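Local coordinates for protein short-chain dehydrogenase/reductase SDR (Burkholderia phymatum, PDB 5IG2) that binds NAD in a Rossmann fold and probably catalyses NAD-linked oxidation or reduction at CH-OH groups, at residues S24-A29 and L194-V199; A35-K40 and L248-I253; L41-V46 and R53-L58; I66-D71 and A82-E87. All coordinates share one frame; numbering follows the deposited sequence.

In the fold
Contacts 1, 3 and 4 all reach the bound NAD from loops and strand ends of one Rossmann fold, each at a different part of the cofactor: contact 1 holds the nicotinamide and diphosphate, contact 3 the adenosine ribose, contact 4 the amino group of the adenine. Contacts 3 and 4 sit on neighbouring strands, their centres 11 Å apart, joined by backbone pairing of Leu43 with Ile66 and Val68. Contact 2 stands back from the ligand, with the Phe250 side chain about 13 Å from NAD, but it shares helix 25-36 with contact 1, the two centres lying 14 Å apart. Its Ala35 also packs against Leu41 and Leu58 of contact 3.

Contact 1. Residues S24-A29 and L194-V199; sequences SGFGRA and LCPAFV. With NAD (nicotinamide-adenine-dinucleotide), chain F.
The glycine-rich dinucleotide-binding turn of the Rossmann fold, here reading TGAGSGFG, meets the loop after strand 189-194 through one side chain, Phe26, which packs on Pro196 and Val199. With CG anti to its own carbonyl carbon (chi1 -61°), the ring reaches from the first turn of helix 25-36 toward that loop. Val199 arrives at the edge, in the ring plane, its CB 3.6 Å from Phe26 CE1. Pro196 comes in obliquely instead, with CG 3.7 Å from Phe26 CE2. The phenyl lies between the loop and the cofactor, with NAD O2N over the centre of one face and the ribose oxygen O4D 3.2 Å from Phe26 CD2 and CE2; Val245 and Asn98 also touch it. The same two segments bind the cofactor. Phe26 N donates to NAD O1N at 2.8 Å, and the start of the helix, with its amides directed this way, probably helps offset the phosphate charge. Gly25, which has no side chain, lets its CA come within 3.2 Å of O1N. Ser24 OG donates to NAD O2A, on the other phosphate, at 2.6 Å. At the far end Val199 uses its backbone twice, which fixes the rotation of the nicotinamide carboxamide: its N donates to NAD O7N at 2.8 Å (157° at the hydrogen), while the amide N7N donates to Val199 O at 3.1 Å.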
# COMPACT_ATOMS: atom_id res chain seq x y z
N SER B 24 -21.12 2.90 38.58
CA SER B 24 -20.93 1.74 37.72
C SER B 24 -22.30 1.22 37.30
O SER B 24 -23.33 1.63 37.83
CB SER B 24 -20.12 0.67 38.47
OG SER B 24 -19.94 -0.51 37.71
N GLY B 25 -22.29 0.33 36.30
CA GLY B 25 -23.46 -0.49 35.97
C GLY B 25 -24.76 0.28 35.79
O GLY B 25 -24.82 1.30 35.10
N PHE B 26 -25.84 -0.24 36.39
CA PHE B 26 -27.16 0.37 36.22
C PHE B 26 -27.18 1.81 36.69
O PHE B 26 -27.77 2.68 36.04
CB PHE B 26 -28.24 -0.40 37.00
CG PHE B 26 -28.43 -1.84 36.58
CD1 PHE B 26 -28.00 -2.30 35.35
CD2 PHE B 26 -29.05 -2.73 37.45
CE1 PHE B 26 -28.18 -3.63 34.99
CE2 PHE B 26 -29.23 -4.06 37.10
CZ PHE B 26 -28.80 -4.51 35.87
N GLY B 27 -26.58 2.09 37.85
CA GLY B 27 -26.66 3.43 38.39
C GLY B 27 -26.07 4.46 37.45
O GLY B 27 -26.67 5.51 37.19
N ARG B 28 -24.89 4.15 36.90
CA ARG B 28 -24.27 5.03 35.92
C ARG B 28 -25.17 5.22 34.71
O ARG B 28 -25.28 6.34 34.18
CB ARG B 28 -22.92 4.44 35.52
CG ARG B 28 -22.15 5.23 34.50
CD ARG B 28 -20.80 4.54 34.28
NE ARG B 28 -19.96 5.21 33.29
CZ ARG B 28 -19.99 4.94 31.99
NH1 ARG B 28 -20.82 4.03 31.51
NH2 ARG B 28 -19.19 5.59 31.16
N ALA B 29 -25.82 4.15 34.25
CA ALA B 29 -26.71 4.24 33.10
C ALA B 29 -27.96 5.06 33.41
O ALA B 29 -28.45 5.81 32.55
CB ALA B 29 -27.08 2.83 32.62
N LEU B 194 -37.61 -2.84 40.05
CA LEU B 194 -36.80 -3.26 38.91
C LEU B 194 -36.19 -4.64 39.15
O LEU B 194 -35.44 -4.82 40.12
CB LEU B 194 -35.71 -2.22 38.63
CG LEU B 194 -34.70 -2.54 37.53
CD1 LEU B 194 -35.40 -2.67 36.19
CD2 LEU B 194 -33.64 -1.45 37.48
N CYS B 195 -36.48 -5.60 38.26
CA CYS B 195 -36.07 -7.00 38.43
C CYS B 195 -35.36 -7.53 37.19
O CYS B 195 -35.94 -8.31 36.41
CB CYS B 195 -37.28 -7.88 38.75
SG CYS B 195 -38.13 -7.46 40.29
N PRO B 196 -34.09 -7.16 36.99
CA PRO B 196 -33.36 -7.62 35.80
C PRO B 196 -32.73 -8.99 35.99
O PRO B 196 -32.50 -9.45 37.11
CB PRO B 196 -32.26 -6.55 35.63
CG PRO B 196 -32.57 -5.48 36.64
CD PRO B 196 -33.33 -6.15 37.73
N ALA B 197 -32.46 -9.64 34.85
CA ALA B 197 -31.58 -10.79 34.80
C ALA B 197 -30.15 -10.30 34.56
O ALA B 197 -29.86 -9.11 34.64
CB ALA B 197 -32.05 -11.78 33.74
N PHE B 198 -29.24 -11.21 34.24
CA PHE B 198 -27.82 -10.86 34.20
C PHE B 198 -27.54 -9.81 33.13
O PHE B 198 -27.97 -9.94 31.98
CB PHE B 198 -26.97 -12.10 33.95
CG PHE B 198 -27.21 -13.19 34.94
CD1 PHE B 198 -26.76 -13.07 36.24
CD2 PHE B 198 -27.87 -14.35 34.56
CE1 PHE B 198 -26.97 -14.09 37.15
CE2 PHE B 198 -28.08 -15.36 35.46
CZ PHE B 198 -27.63 -15.23 36.76
N VAL B 199 -26.79 -8.77 33.51
CA VAL B 199 -26.38 -7.67 32.64
C VAL B 199 -24.90 -7.39 32.91
O VAL B 199 -24.50 -7.39 34.09
CB VAL B 199 -27.22 -6.41 32.91
CG1 VAL B 199 -26.70 -5.23 32.09
CG2 VAL B 199 -28.68 -6.66 32.62
PA NAD F . -22.15 -2.59 39.85
O1A NAD F . -21.10 -3.22 40.67
O2A NAD F . -21.68 -2.24 38.42
O5B NAD F . -22.78 -1.29 40.51
C5B NAD F . -23.20 -1.29 41.89
C4B NAD F . -22.55 -0.11 42.55
O4B NAD F . -22.97 -0.04 43.93
C3B NAD F . -21.01 -0.10 42.55
O3B NAD F . -20.49 1.08 41.96
C2B NAD F . -20.65 -0.17 44.04
O2B NAD F . -19.49 0.58 44.36
C1B NAD F . -21.88 0.46 44.68
N9A NAD F . -22.08 0.13 46.08
C8A NAD F . -21.87 -1.08 46.69
N7A NAD F . -22.01 -1.06 47.99
C5A NAD F . -22.34 0.26 48.26
C6A NAD F . -22.61 0.95 49.46
N6A NAD F . -22.50 0.39 50.67
N1A NAD F . -22.94 2.25 49.38
C2A NAD F . -22.99 2.83 48.17
N3A NAD F . -22.73 2.29 46.97
C4A NAD F . -22.40 1.00 47.09
O3 NAD F . -23.41 -3.55 39.75
PN NAD F . -24.88 -3.33 39.16
O1N NAD F . -24.94 -2.06 38.39
O2N NAD F . -25.25 -4.60 38.49
O5D NAD F . -25.68 -3.21 40.52
C5D NAD F . -26.83 -2.35 40.64
C4D NAD F . -27.97 -3.15 41.22
O4D NAD F . -28.47 -4.09 40.24
C3D NAD F . -27.62 -3.98 42.46
O3D NAD F . -28.66 -3.84 43.43
C2D NAD F . -27.61 -5.41 41.93
O2D NAD F . -27.91 -6.35 42.96
C1D NAD F . -28.72 -5.30 40.89
N1N NAD F . -28.79 -6.42 39.82
C2N NAD F . -27.73 -6.60 39.01
C3N NAD F . -27.79 -7.57 38.02
C7N NAD F . -26.72 -7.74 36.98
O7N NAD F . -26.66 -8.80 36.34
N7N NAD F . -25.82 -6.78 36.85
C4N NAD F . -28.95 -8.32 37.89
C5N NAD F . -30.02 -8.10 38.73
C6N NAD F . -29.92 -7.14 39.70

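Contact 2. Residues A35-K40 and L248-I253; sequences ASLGMK and LTFEAI
The backbones stay well apart here, Leu37 CA and Phe250 CA being 9.9 Å from each other, and on the first side helix 25-36 is just ending: Gly38 turns out of it with positive phi (89°) in a Schellman motif, its N bonded back to Ala35 O at 3.0 Å. The turn at Gly38 leaves Leu37 and Met39, the residues on either side of that glycine, both directed toward helix 242-254, and the Phe250 side chain spans the gap to meet them. Leu37 CD1 approaches the ring obliquely, 3.6 Å from Phe250 CD2. Met39 takes the rim: its SD lies in the ring plane, 4.0 Å from Phe250 CE2 and 5.3 Å from the ring centroid, a Met-aromatic contact at the edge. Phe12 from the start of the chain also meets the Phe250 ring, with Leu94 of the central sheet and Lys33 touching it as well. Everything that joins these two segments is apolar or sulfur against aromatic carbon, so the turn after helix 25-36 meets helix 242-254 by fit and the burial of greasy surface, with none of the directed bonds that would fix one side chain against another.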
# COMPACT_ATOMS: atom_id res chain seq x y z
N ALA B 35 -29.52 12.49 32.65
CA ALA B 35 -28.88 13.65 32.04
C ALA B 35 -29.46 13.94 30.66
O ALA B 35 -29.75 15.09 30.34
CB ALA B 35 -27.37 13.44 31.93
N SER B 36 -29.65 12.90 29.84
CA SER B 36 -30.17 13.10 28.49
C SER B 36 -31.60 13.65 28.48
O SER B 36 -32.03 14.22 27.48
CB SER B 36 -30.12 11.80 27.69
OG SER B 36 -31.07 10.86 28.17
N LEU B 37 -32.34 13.46 29.57
CA LEU B 37 -33.69 13.98 29.68
C LEU B 37 -33.73 15.35 30.33
O LEU B 37 -34.82 15.92 30.47
CB LEU B 37 -34.56 13.00 30.48
CG LEU B 37 -34.81 11.65 29.80
CD1 LEU B 37 -35.60 10.72 30.70
CD2 LEU B 37 -35.51 11.83 28.45
N GLY B 38 -32.58 15.88 30.73
CA GLY B 38 -32.54 17.19 31.36
C GLY B 38 -32.70 17.18 32.86
O GLY B 38 -33.00 18.23 33.44
N MET B 39 -32.51 16.03 33.51
CA MET B 39 -32.61 15.97 34.96
C MET B 39 -31.35 16.49 35.62
O MET B 39 -30.24 16.37 35.08
CB MET B 39 -32.87 14.54 35.42
CG MET B 39 -34.04 13.83 34.75
SD MET B 39 -34.55 12.41 35.74
CE MET B 39 -35.39 13.29 37.07
N LYS B 40 -31.52 17.10 36.79
CA LYS B 40 -30.41 17.41 37.68
C LYS B 40 -30.07 16.17 38.49
O LYS B 40 -30.96 15.45 38.93
CB LYS B 40 -30.78 18.57 38.61
CG LYS B 40 -31.17 19.84 37.85
CD LYS B 40 -31.85 20.85 38.74
CE LYS B 40 -32.28 22.07 37.94
NZ LYS B 40 -32.73 23.18 38.81
N LEU B 248 -35.47 0.96 29.52
CA LEU B 248 -36.72 0.32 29.92
C LEU B 248 -37.20 0.84 31.26
O LEU B 248 -38.41 0.97 31.48
CB LEU B 248 -36.54 -1.20 29.97
CG LEU B 248 -36.19 -1.87 28.64
CD1 LEU B 248 -35.56 -3.23 28.90
CD2 LEU B 248 -37.44 -1.99 27.77
N THR B 249 -36.29 1.11 32.19
CA THR B 249 -36.70 1.59 33.51
C THR B 249 -37.39 2.96 33.40
O THR B 249 -38.46 3.18 33.98
CB THR B 249 -35.49 1.65 34.44
OG1 THR B 249 -35.00 0.32 34.62
CG2 THR B 249 -35.85 2.24 35.80
N PHE B 250 -36.79 3.88 32.64
CA PHE B 250 -37.42 5.20 32.50
C PHE B 250 -38.76 5.12 31.76
O PHE B 250 -39.69 5.86 32.09
CB PHE B 250 -36.45 6.16 31.81
CG PHE B 250 -35.50 6.85 32.76
CD1 PHE B 250 -34.39 6.18 33.25
CD2 PHE B 250 -35.73 8.16 33.16
CE1 PHE B 250 -33.51 6.82 34.12
CE2 PHE B 250 -34.86 8.80 34.03
CZ PHE B 250 -33.75 8.13 34.51
N GLU B 251 -38.88 4.24 30.77
CA GLU B 251 -40.18 4.03 30.14
C GLU B 251 -41.22 3.60 31.17
O GLU B 251 -42.36 4.09 31.16
CB GLU B 251 -40.08 3.00 29.01
CG GLU B 251 -39.38 3.52 27.77
CD GLU B 251 -39.09 2.42 26.76
OE1 GLU B 251 -39.34 1.24 27.05
OE2 GLU B 251 -38.58 2.76 25.66
N ALA B 252 -40.84 2.69 32.08
CA ALA B 252 -41.79 2.25 33.10
C ALA B 252 -42.15 3.39 34.05
O ALA B 252 -43.32 3.56 34.41
CB ALA B 252 -41.21 1.07 33.88
N ILE B 253 -41.16 4.17 34.48
CA ILE B 253 -41.43 5.32 35.35
C ILE B 253 -42.41 6.27 34.67
O ILE B 253 -43.35 6.77 35.30
CB ILE B 253 -40.13 6.06 35.71
CG1 ILE B 253 -39.15 5.16 36.47
CG2 ILE B 253 -40.45 7.31 36.51
CD1 ILE B 253 -37.76 5.80 36.59

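Contact 3. Residues L41-V46 and R53-L58; sequences LVLADV and RTVDTL. With NAD (nicotinamide-adenine-dinucleotide), chain F.
Two residues past Leu43, whose side chain packs on helix 48-60, the carboxylate of Asp45 has both oxygens gripped twice: OD1 accepts from the NAD ribose hydroxyl O2B at 2.7 Å and from Asp47 N, while OD2 accepts from O3B, also at 2.7 Å, and from Gly23 N. An acid clasping both ribose hydroxyls at the end of the second Rossmann strand is the classic mark of NAD-preferring enzymes, since it would leave a 2'-phosphate poorly accommodated. Behind it, strand 40-45 and helix 48-60 form the first half of a beta-alpha-beta unit. The axes of these short segments run nearly antiparallel, at 159°, and approach to 9.9 Å. Leu43 makes most of the contact: chi1 of -54° sets CG beside the backbone N, which carries CD1 to the helix, 3.7 Å from Leu58 CD1 and 3.9 Å from Thr54 CG2, with Val55 CG2 a little farther off. Leu41, two residues earlier and on the same face of the strand, crosses Leu58 at about a right angle, CD1 to CD1 at 3.9 Å. Thr54 offers only its methyl to the strand, its OG1 being bonded to Ala50 O within the helix. On the helix's outer side Arg53 makes a salt bridge with Asp56 of the second subunit. Back at the cofactor, Val46 CG1 sits above the adenine plane, 3.7 Å from NAD C5A.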
# COMPACT_ATOMS: atom_id res chain seq x y z
N LEU B 41 -28.77 15.90 38.66
CA LEU B 41 -28.33 14.60 39.16
C LEU B 41 -27.60 14.73 40.48
O LEU B 41 -26.68 15.55 40.62
CB LEU B 41 -27.40 13.89 38.15
CG LEU B 41 -28.00 13.66 36.77
CD1 LEU B 41 -26.95 13.06 35.85
CD2 LEU B 41 -29.24 12.75 36.86
N VAL B 42 -28.00 13.90 41.45
CA VAL B 42 -27.28 13.70 42.71
C VAL B 42 -26.83 12.25 42.72
O VAL B 42 -27.65 11.34 42.89
CB VAL B 42 -28.15 14.04 43.93
CG1 VAL B 42 -27.36 13.84 45.22
CG2 VAL B 42 -28.66 15.48 43.82
N LEU B 43 -25.53 12.01 42.53
CA LEU B 43 -25.00 10.67 42.33
C LEU B 43 -24.22 10.22 43.56
O LEU B 43 -23.39 10.97 44.08
CB LEU B 43 -24.12 10.62 41.08
CG LEU B 43 -24.78 11.13 39.79
CD1 LEU B 43 -23.88 10.90 38.59
CD2 LEU B 43 -26.14 10.48 39.57
N ALA B 44 -24.49 9.00 44.02
CA ALA B 44 -23.94 8.49 45.27
C ALA B 44 -23.32 7.12 45.07
O ALA B 44 -23.88 6.27 44.36
CB ALA B 44 -25.02 8.42 46.36
N ASP B 45 -22.19 6.88 45.73
CA ASP B 45 -21.49 5.61 45.64
C ASP B 45 -20.41 5.61 46.72
O ASP B 45 -19.98 6.66 47.17
CB ASP B 45 -20.87 5.40 44.24
CG ASP B 45 -20.75 3.92 43.86
OD1 ASP B 45 -20.03 3.18 44.56
OD2 ASP B 45 -21.37 3.52 42.84
N VAL B 46 -20.01 4.41 47.14
CA VAL B 46 -18.90 4.29 48.07
C VAL B 46 -17.56 4.17 47.34
O VAL B 46 -16.50 4.35 47.95
CB VAL B 46 -19.14 3.10 49.01
CG1 VAL B 46 -18.95 1.78 48.27
CG2 VAL B 46 -18.27 3.21 50.25
N ARG B 53 -15.30 9.73 38.28
CA ARG B 53 -15.21 9.66 36.83
C ARG B 53 -16.60 9.81 36.20
O ARG B 53 -16.76 10.53 35.20
CB ARG B 53 -14.55 8.36 36.39
CG ARG B 53 -13.08 8.25 36.75
CD ARG B 53 -12.25 9.32 36.06
NE ARG B 53 -12.40 9.26 34.61
CZ ARG B 53 -12.22 10.29 33.79
NH1 ARG B 53 -11.87 11.47 34.29
NH2 ARG B 53 -12.39 10.15 32.48
N THR B 54 -17.60 9.14 36.77
CA THR B 54 -18.97 9.25 36.26
C THR B 54 -19.44 10.70 36.28
O THR B 54 -19.96 11.21 35.29
CB THR B 54 -19.91 8.37 37.09
OG1 THR B 54 -19.55 6.99 36.95
CG2 THR B 54 -21.36 8.57 36.65
N VAL B 55 -19.25 11.38 37.42
CA VAL B 55 -19.68 12.77 37.55
C VAL B 55 -18.93 13.66 36.57
O VAL B 55 -19.53 14.51 35.89
CB VAL B 55 -19.48 13.25 39.01
CG1 VAL B 55 -19.63 14.77 39.10
CG2 VAL B 55 -20.45 12.54 39.96
N ASP B 56 -17.61 13.49 36.48
CA ASP B 56 -16.79 14.32 35.61
C ASP B 56 -17.27 14.25 34.16
O ASP B 56 -17.49 15.28 33.51
CB ASP B 56 -15.33 13.87 35.72
CG ASP B 56 -14.38 14.79 34.98
OD1 ASP B 56 -14.30 14.71 33.74
OD2 ASP B 56 -13.69 15.60 35.65
N THR B 57 -17.47 13.03 33.66
CA THR B 57 -17.87 12.84 32.27
C THR B 57 -19.26 13.40 32.00
O THR B 57 -19.48 14.07 30.98
CB THR B 57 -17.78 11.36 31.92
OG1 THR B 57 -16.40 10.98 31.94
CG2 THR B 57 -18.35 11.08 30.54
N LEU B 58 -20.21 13.15 32.90
CA LEU B 58 -21.55 13.72 32.74
C LEU B 58 -21.51 15.25 32.76
O LEU B 58 -22.16 15.90 31.94
CB LEU B 58 -22.46 13.19 33.84
CG LEU B 58 -22.85 11.72 33.68
CD1 LEU B 58 -23.62 11.25 34.89
CD2 LEU B 58 -23.67 11.49 32.40
PA NAD F . -22.15 -2.59 39.85
O1A NAD F . -21.10 -3.22 40.67
O2A NAD F . -21.68 -2.24 38.42
O5B NAD F . -22.78 -1.29 40.51
C5B NAD F . -23.20 -1.29 41.89
C4B NAD F . -22.55 -0.11 42.55
O4B NAD F . -22.97 -0.04 43.93
C3B NAD F . -21.01 -0.10 42.55
O3B NAD F . -20.49 1.08 41.96
C2B NAD F . -20.65 -0.17 44.04
O2B NAD F . -19.49 0.58 44.36
C1B NAD F . -21.88 0.46 44.68
N9A NAD F . -22.08 0.13 46.08
C8A NAD F . -21.87 -1.08 46.69
N7A NAD F . -22.01 -1.06 47.99
C5A NAD F . -22.34 0.26 48.26
C6A NAD F . -22.61 0.95 49.46
N6A NAD F . -22.50 0.39 50.67
N1A NAD F . -22.94 2.25 49.38
C2A NAD F . -22.99 2.83 48.17
N3A NAD F . -22.73 2.29 46.97
C4A NAD F . -22.40 1.00 47.09
O3 NAD F . -23.41 -3.55 39.75
PN NAD F . -24.88 -3.33 39.16
O1N NAD F . -24.94 -2.06 38.39
O2N NAD F . -25.25 -4.60 38.49
O5D NAD F . -25.68 -3.21 40.52
C5D NAD F . -26.83 -2.35 40.64
C4D NAD F . -27.97 -3.15 41.22
O4D NAD F . -28.47 -4.09 40.24
C3D NAD F . -27.62 -3.98 42.46
O3D NAD F . -28.66 -3.84 43.43
C2D NAD F . -27.61 -5.41 41.93
O2D NAD F . -27.91 -6.35 42.96
C1D NAD F . -28.72 -5.30 40.89
N1N NAD F . -28.79 -6.42 39.82
C2N NAD F . -27.73 -6.60 39.01
C3N NAD F . -27.79 -7.57 38.02
C7N NAD F . -26.72 -7.74 36.98
O7N NAD F . -26.66 -8.80 36.34
N7N NAD F . -25.82 -6.78 36.85
C4N NAD F . -28.95 -8.32 37.89
C5N NAD F . -30.02 -8.10 38.73
C6N NAD F . -29.92 -7.14 39.70

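Contact 4. Residues I66-D71 and A82-E87; sequences IGVRTD and ADAALE. With NAD (nicotinamide-adenine-dinucleotide), chain F.
Ile66, Val68 and Ala84, the residues that touch here, bring no flat side chain; the flat groups lie at the far end of 66-71, where the Asp71 carboxylate meets the adenine of NAD at its amino group. NAD N6A donates to Asp71 OD1 at 2.9 Å, with 154° at the hydrogen, and Ser73 OG holds the same oxygen as a second partner. Thr70 O comes within 3.1 Å of NAD C2A, so consecutive residues approach the six-membered-ring end of the adenine, one at the amino group and one at C2A. The packing itself, a beta-alpha step of the Rossmann fold from strand 65-69 to helix 75-89, centres on Ala84, whose methyl points at the strand. Val68 CG2 lies 4.0 Å from Ala84 CB. Ile66 meets the same residue, its CG1 placed between the backbone N and the carbonyl carbon (chi1 65°), which carries CD1 to 3.8 Å from Ala84 O and 4.4 Å from Ala84 CB. The small residue on the helix thus receives two branched side chains from alternate positions of the strand. Next along the chain, Thr70 OG1 donates to Val68 O at 2.9 Å, coming from above the carbonyl plane. Strand 65-69 is the outermost of the sheet within this chain, pairing with strand 40-45, and helix 75-89 covers both, Ala85 resting on Val42 while Ala82 and Leu86 pack against helix 112-140.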
# COMPACT_ATOMS: atom_id res chain seq x y z
N ILE B 66 -23.99 16.60 40.98
CA ILE B 66 -23.05 16.53 42.09
C ILE B 66 -22.84 15.06 42.45
O ILE B 66 -23.73 14.23 42.27
CB ILE B 66 -23.51 17.33 43.33
CG1 ILE B 66 -24.79 16.72 43.93
CG2 ILE B 66 -23.68 18.79 43.00
CD1 ILE B 66 -25.20 17.32 45.25
N GLY B 67 -21.64 14.76 42.94
CA GLY B 67 -21.31 13.43 43.40
C GLY B 67 -21.01 13.43 44.89
O GLY B 67 -20.25 14.27 45.37
N VAL B 68 -21.61 12.51 45.63
CA VAL B 68 -21.51 12.48 47.08
C VAL B 68 -21.14 11.06 47.49
O VAL B 68 -21.98 10.15 47.39
CB VAL B 68 -22.81 12.91 47.77
CG1 VAL B 68 -22.64 12.87 49.31
CG2 VAL B 68 -23.26 14.29 47.29
N ARG B 69 -19.91 10.87 47.95
CA ARG B 69 -19.52 9.56 48.48
C ARG B 69 -20.46 9.18 49.62
O ARG B 69 -20.62 9.94 50.58
CB ARG B 69 -18.07 9.58 48.94
CG ARG B 69 -17.58 8.21 49.38
CD ARG B 69 -16.27 8.29 50.13
NE ARG B 69 -15.48 7.08 49.95
CZ ARG B 69 -15.59 5.98 50.69
NH1 ARG B 69 -16.47 5.95 51.69
NH2 ARG B 69 -14.84 4.92 50.43
N THR B 70 -21.09 8.01 49.50
CA THR B 70 -22.14 7.60 50.41
C THR B 70 -22.07 6.09 50.60
O THR B 70 -22.02 5.36 49.62
CB THR B 70 -23.53 7.97 49.87
OG1 THR B 70 -23.59 9.37 49.62
CG2 THR B 70 -24.62 7.57 50.86
N ASP B 71 -22.06 5.65 51.85
CA ASP B 71 -22.24 4.24 52.20
C ASP B 71 -23.72 4.08 52.54
O ASP B 71 -24.16 4.49 53.62
CB ASP B 71 -21.31 3.85 53.34
CG ASP B 71 -21.55 2.43 53.87
OD1 ASP B 71 -22.30 1.64 53.24
OD2 ASP B 71 -20.98 2.10 54.93
N ALA B 82 -29.47 13.13 51.26
CA ALA B 82 -30.66 13.95 51.07
C ALA B 82 -30.35 15.42 51.34
O ALA B 82 -30.80 16.30 50.60
CB ALA B 82 -31.79 13.47 51.97
N ASP B 83 -29.60 15.70 52.41
CA ASP B 83 -29.25 17.09 52.73
C ASP B 83 -28.45 17.73 51.61
O ASP B 83 -28.68 18.90 51.26
CB ASP B 83 -28.47 17.16 54.04
CG ASP B 83 -29.25 16.63 55.24
OD1 ASP B 83 -30.49 16.49 55.16
OD2 ASP B 83 -28.61 16.37 56.28
N ALA B 84 -27.50 17.00 51.02
CA ALA B 84 -26.74 17.54 49.90
C ALA B 84 -27.63 17.74 48.68
O ALA B 84 -27.48 18.74 47.96
CB ALA B 84 -25.57 16.61 49.58
N ALA B 85 -28.56 16.82 48.44
CA ALA B 85 -29.50 16.97 47.33
C ALA B 85 -30.32 18.25 47.48
O ALA B 85 -30.39 19.07 46.56
CB ALA B 85 -30.42 15.75 47.26
N LEU B 86 -30.94 18.43 48.65
CA LEU B 86 -31.78 19.61 48.87
C LEU B 86 -30.95 20.89 48.84
O LEU B 86 -31.41 21.92 48.34
CB LEU B 86 -32.53 19.47 50.19
CG LEU B 86 -33.50 18.28 50.25
CD1 LEU B 86 -34.18 18.19 51.61
CD2 LEU B 86 -34.53 18.37 49.14
N GLU B 87 -29.72 20.84 49.37
CA GLU B 87 -28.87 22.02 49.36
C GLU B 87 -28.48 22.41 47.94
O GLU B 87 -28.45 23.60 47.60
CB GLU B 87 -27.64 21.78 50.24
CG GLU B 87 -26.57 22.86 50.19
CD GLU B 87 -27.08 24.24 50.59
OE1 GLU B 87 -26.54 25.25 50.07
OE2 GLU B 87 -28.02 24.32 51.41
PA NAD F . -22.15 -2.59 39.85
O1A NAD F . -21.10 -3.22 40.67
O2A NAD F . -21.68 -2.24 38.42
O5B NAD F . -22.78 -1.29 40.51
C5B NAD F . -23.20 -1.29 41.89
C4B NAD F . -22.55 -0.11 42.55
O4B NAD F . -22.97 -0.04 43.93
C3B NAD F . -21.01 -0.10 42.55
O3B NAD F . -20.49 1.08 41.96
C2B NAD F . -20.65 -0.17 44.04
O2B NAD F . -19.49 0.58 44.36
C1B NAD F . -21.88 0.46 44.68
N9A NAD F . -22.08 0.13 46.08
C8A NAD F . -21.87 -1.08 46.69
N7A NAD F . -22.01 -1.06 47.99
C5A NAD F . -22.34 0.26 48.26
C6A NAD F . -22.61 0.95 49.46
N6A NAD F . -22.50 0.39 50.67
N1A NAD F . -22.94 2.25 49.38
C2A NAD F . -22.99 2.83 48.17
N3A NAD F . -22.73 2.29 46.97
C4A NAD F . -22.40 1.00 47.09
O3 NAD F . -23.41 -3.55 39.75
PN NAD F . -24.88 -3.33 39.16
O1N NAD F . -24.94 -2.06 38.39
O2N NAD F . -25.25 -4.60 38.49
O5D NAD F . -25.68 -3.21 40.52
C5D NAD F . -26.83 -2.35 40.64
C4D NAD F . -27.97 -3.15 41.22
O4D NAD F . -28.47 -4.09 40.24
C3D NAD F . -27.62 -3.98 42.46
O3D NAD F . -28.66 -3.84 43.43
C2D NAD F . -27.61 -5.41 41.93
O2D NAD F . -27.91 -6.35 42.96
C1D NAD F . -28.72 -5.30 40.89
N1N NAD F . -28.79 -6.42 39.82
C2N NAD F . -27.73 -6.60 39.01
C3N NAD F . -27.79 -7.57 38.02
C7N NAD F . -26.72 -7.74 36.98
O7N NAD F . -26.66 -8.80 36.34
N7N NAD F . -25.82 -6.78 36.85
C4N NAD F . -28.95 -8.32 37.89
C5N NAD F . -30.02 -8.10 38.73
C6N NAD F . -29.92 -7.14 39.70